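Local coordinates for protein LSM2-LSM8 complex subunit lsm8 (Schizosaccharomyces pombe, PDB 6PPN) that forms, with the Lsm2 to Lsm7 proteins, a nuclear ring that binds U6 snRNA ending in a cyclic 2',3' phosphate and promotes U4/U6 annealing during spliceosome assembly, at residues V11-N16 / T32-S37. Sequence-based numbering, arbitrary orientation.
Sequences VQVITN and TNLILS. With nucleotides of chain A.
Val-13 meets both Leu-34 and Leu-36 through one methyl, CG2, where two strands face each other with no hydrogen bond between them. CG2 comes 3.8 Å from Leu-34 CD1, the two side chains reaching tip to tip, and equally near Leu-36 CD1, which approaches at a slant. In Leu-36, CB points toward strand 11-15 and CG stands anti to the carbonyl carbon (chi1 -53°), which carries the fork across: CD1 goes to Val-13, and CD2 to within 4.2 Å of Val-11 CG1. Valines suit strand 11-15 because branching at CB fits an extended backbone and keeps the methyls close to it; the longer leucines, together with those methyls, fill the 9.8 Å between the strand axes. Leu-60 packs on Val-13 and Leu-36, while Val-68 lies against Val-11 and Leu-34.

Next to this buried apolar layer, Asn-33 reads the base of U2 of chain A. The uracil N3 donates to Asn-33 OD1 at 2.8 Å, and Asn-33 ND2 donates to O4 of U2 at 2.8 Å in a nearly straight bond (174°). An amide suits uracil because it offers one acceptor and one donor side by side; Asp-29 OD2, bonded to ND2, and Gly-62 N, bonded to OD1, hold it in place. A leucine here would probably leave N3 and O4 of the uracil without their partners and the Asp-29 carboxylate without its amide donor. Hydrophobic packing inside a strongly bent antiparallel barrel, beside a base-binding asparagine in the loop leading into strand 34-36, is characteristic of the Sm fold.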
ATOM      1  N   VAL H  11     -19.769  11.300  10.350  1.00 49.12           N
ATOM      2  CA  VAL H  11     -18.469  10.686  10.500  1.00 46.50           C
ATOM      3  C   VAL H  11     -17.496  11.505   9.663  1.00 45.27           C
ATOM      4  O   VAL H  11     -17.892  12.151   8.691  1.00 44.00           O
ATOM      5  CB  VAL H  11     -18.606   9.223  10.042  1.00 47.86           C
ATOM      6  CG1 VAL H  11     -17.568   8.846   9.043  1.00 50.83           C
ATOM      7  CG2 VAL H  11     -18.708   8.290  11.250  1.00 41.93           C
ATOM      8  N   GLN H  12     -16.222  11.510  10.044  1.00 42.08           N
ATOM      9  CA  GLN H  12     -15.214  12.292   9.336  1.00 34.91           C
ATOM     10  C   GLN H  12     -14.066  11.366   8.969  1.00 36.05           C
ATOM     11  O   GLN H  12     -13.374  10.859   9.846  1.00 40.18           O
ATOM     12  CB  GLN H  12     -14.696  13.467  10.169  1.00 37.88           C
ATOM     13  CG  GLN H  12     -13.426  14.096   9.560  1.00 38.17           C
ATOM     14  CD  GLN H  12     -12.974  15.368  10.262  1.00 43.34           C
ATOM     15  OE1 GLN H  12     -13.616  16.414  10.151  1.00 48.30           O
ATOM     16  NE2 GLN H  12     -11.862  15.282  10.990  1.00 42.23           N
ATOM     17  N   VAL H  13     -13.840  11.176   7.678  1.00 38.42           N
ATOM     18  CA  VAL H  13     -12.861  10.219   7.184  1.00 31.69           C
ATOM     19  C   VAL H  13     -11.625  10.981   6.770  1.00 36.72           C
ATOM     20  O   VAL H  13     -11.722  11.983   6.046  1.00 37.62           O
ATOM     21  CB  VAL H  13     -13.402   9.426   5.981  1.00 27.93           C
ATOM     22  CG1 VAL H  13     -12.302   8.493   5.469  1.00 32.97           C
ATOM     23  CG2 VAL H  13     -14.661   8.624   6.361  1.00 34.96           C
ATOM     24  N   ILE H  14     -10.467  10.510   7.221  1.00 36.50           N
ATOM     25  CA  ILE H  14      -9.178  10.975   6.733  1.00 35.01           C
ATOM     26  C   ILE H  14      -8.624   9.870   5.854  1.00 31.69           C
ATOM     27  O   ILE H  14      -8.454   8.733   6.323  1.00 35.01           O
ATOM     28  CB  ILE H  14      -8.197  11.272   7.870  1.00 39.89           C
ATOM     29  CG1 ILE H  14      -8.855  12.157   8.909  1.00 37.31           C
ATOM     30  CG2 ILE H  14      -6.973  11.947   7.300  1.00 29.79           C
ATOM     31  CD1 ILE H  14      -8.939  13.493   8.463  1.00 37.63           C
ATOM     32  N   THR H  15      -8.318  10.200   4.603  1.00 38.03           N
ATOM     33  CA  THR H  15      -7.841   9.226   3.637  1.00 35.99           C
ATOM     34  C   THR H  15      -6.325   9.281   3.522  1.00 35.29           C
ATOM     35  O   THR H  15      -5.658  10.182   4.055  1.00 34.41           O
ATOM     36  CB  THR H  15      -8.485   9.484   2.280  1.00 32.13           C
ATOM     37  OG1 THR H  15      -8.172  10.800   1.875  1.00 35.97           O
ATOM     38  CG2 THR H  15      -9.959   9.430   2.390  1.00 35.56           C
ATOM     39  N   ASN H  16      -5.771   8.285   2.816  1.00 33.11           N
ATOM     40  CA  ASN H  16      -4.318   8.188   2.729  1.00 33.64           C
ATOM     41  C   ASN H  16      -3.705   9.340   1.952  1.00 36.50           C
ATOM     42  O   ASN H  16      -2.509   9.610   2.127  1.00 39.49           O
ATOM     43  CB  ASN H  16      -3.900   6.855   2.105  1.00 37.79           C
ATOM     44  CG  ASN H  16      -4.141   5.673   3.045  1.00 42.46           C
ATOM     45  OD1 ASN H  16      -4.691   5.833   4.144  1.00 47.06           O
ATOM     46  ND2 ASN H  16      -3.697   4.492   2.634  1.00 40.60           N
ATOM     47  N   THR H  32     -12.855  -2.320   5.313  1.00 32.43           N
ATOM     48  CA  THR H  32     -13.025  -0.899   5.604  1.00 38.49           C
ATOM     49  C   THR H  32     -13.483  -0.096   4.397  1.00 36.73           C
ATOM     50  O   THR H  32     -13.442   1.137   4.461  1.00 41.25           O
ATOM     51  CB  THR H  32     -11.739  -0.261   6.171  1.00 40.73           C
ATOM     52  OG1 THR H  32     -10.926  -1.287   6.747  1.00 44.39           O
ATOM     53  CG2 THR H  32     -12.044   0.731   7.297  1.00 41.97           C
ATOM     54  N   ASN H  33     -13.955  -0.733   3.312  1.00 34.02           N
ATOM     55  CA  ASN H  33     -14.760   0.015   2.347  1.00 35.25           C
ATOM     56  C   ASN H  33     -15.855   0.732   3.128  1.00 36.50           C
ATOM     57  O   ASN H  33     -16.338   0.220   4.132  1.00 43.17           O
ATOM     58  CB  ASN H  33     -15.401  -0.911   1.299  1.00 31.52           C
ATOM     59  CG  ASN H  33     -14.380  -1.630   0.411  1.00 35.75           C
ATOM     60  OD1 ASN H  33     -13.306  -1.105   0.107  1.00 36.30           O
ATOM     61  ND2 ASN H  33     -14.715  -2.870   0.012  1.00 31.99           N
ATOM     62  N   LEU H  34     -16.203   1.944   2.716  1.00 40.66           N
ATOM     63  CA  LEU H  34     -17.217   2.713   3.433  1.00 38.36           C
ATOM     64  C   LEU H  34     -18.203   3.293   2.433  1.00 34.66           C
ATOM     65  O   LEU H  34     -17.833   3.591   1.297  1.00 37.80           O
ATOM     66  CB  LEU H  34     -16.620   3.876   4.230  1.00 35.63           C
ATOM     67  CG  LEU H  34     -15.424   3.591   5.122  1.00 36.68           C
ATOM     68  CD1 LEU H  34     -14.898   4.912   5.648  1.00 31.24           C
ATOM     69  CD2 LEU H  34     -15.811   2.689   6.282  1.00 34.61           C
ATOM     70  N   ILE H  35     -19.460   3.459   2.865  1.00 40.29           N
ATOM     71  CA  ILE H  35     -20.438   4.281   2.161  1.00 43.78           C
ATOM     72  C   ILE H  35     -20.717   5.502   3.026  1.00 42.43           C
ATOM     73  O   ILE H  35     -21.208   5.367   4.154  1.00 46.97           O
ATOM     74  CB  ILE H  35     -21.757   3.533   1.908  1.00 44.49           C
ATOM     75  CG1 ILE H  35     -21.548   2.241   1.130  1.00 47.00           C
ATOM     76  CG2 ILE H  35     -22.736   4.444   1.156  1.00 40.99           C
ATOM     77  CD1 ILE H  35     -22.789   1.325   1.179  1.00 46.43           C
ATOM     78  N   LEU H  36     -20.516   6.690   2.470  1.00 41.36           N
ATOM     79  CA  LEU H  36     -20.952   7.929   3.096  1.00 40.86           C
ATOM     80  C   LEU H  36     -22.024   8.566   2.224  1.00 46.67           C
ATOM     81  O   LEU H  36     -21.904   8.577   0.998  1.00 48.12           O
ATOM     82  CB  LEU H  36     -19.795   8.909   3.238  1.00 34.72           C
ATOM     83  CG  LEU H  36     -18.556   8.375   3.927  1.00 38.62           C
ATOM     84  CD1 LEU H  36     -17.576   9.513   4.129  1.00 40.93           C
ATOM     85  CD2 LEU H  36     -18.953   7.780   5.203  1.00 34.08           C
ATOM     86  N   SER H  37     -23.084   9.076   2.839  1.00 45.61           N
ATOM     87  CA  SER H  37     -24.086   9.826   2.095  1.00 44.67           C
ATOM     88  C   SER H  37     -24.167  11.243   2.632  1.00 40.44           C
ATOM     89  O   SER H  37     -23.703  11.527   3.739  1.00 47.70           O
ATOM     90  CB  SER H  37     -25.451   9.152   2.162  1.00 50.91           C
ATOM     91  OG  SER H  37     -25.934   9.157   3.484  1.00 58.50           O
TER
ATOM     92  P     U A   2      -6.181  -7.857  -1.741  1.00 59.62           P
ATOM     93  OP1   U A   2      -4.929  -8.520  -1.276  1.00 67.54           O
ATOM     94  OP2   U A   2      -7.494  -8.515  -1.515  1.00 57.69           O
ATOM     95  O5'   U A   2      -6.385  -6.421  -1.111  1.00 56.42           O
ATOM     96  C5'   U A   2      -5.468  -5.381  -1.402  1.00 46.63           C
ATOM     97  C4'   U A   2      -5.789  -4.183  -0.564  1.00 43.95           C
ATOM     98  O4'   U A   2      -7.069  -3.650  -0.999  1.00 40.58           O
ATOM     99  C3'   U A   2      -5.940  -4.471   0.930  1.00 33.89           C
ATOM    100  O3'   U A   2      -5.652  -3.270   1.623  1.00 43.59           O
ATOM    101  C2'   U A   2      -7.430  -4.700   1.050  1.00 34.72           C
ATOM    102  O2'   U A   2      -7.928  -4.545   2.359  1.00 34.80           O
ATOM    103  C1'   U A   2      -7.952  -3.625   0.098  1.00 33.79           C
ATOM    104  N1    U A   2      -9.316  -3.843  -0.383  1.00 34.89           N
ATOM    105  C2    U A   2     -10.229  -2.823  -0.199  1.00 38.44           C
ATOM    106  O2    U A   2      -9.940  -1.732   0.313  1.00 36.42           O
ATOM    107  N3    U A   2     -11.490  -3.113  -0.662  1.00 37.42           N
ATOM    108  C4    U A   2     -11.915  -4.285  -1.272  1.00 37.66           C
ATOM    109  O4    U A   2     -13.089  -4.421  -1.641  1.00 36.39           O
ATOM    110  C5    U A   2     -10.905  -5.283  -1.408  1.00 32.66           C
ATOM    111  C6    U A   2      -9.673  -5.036  -0.959  1.00 27.41           C
TER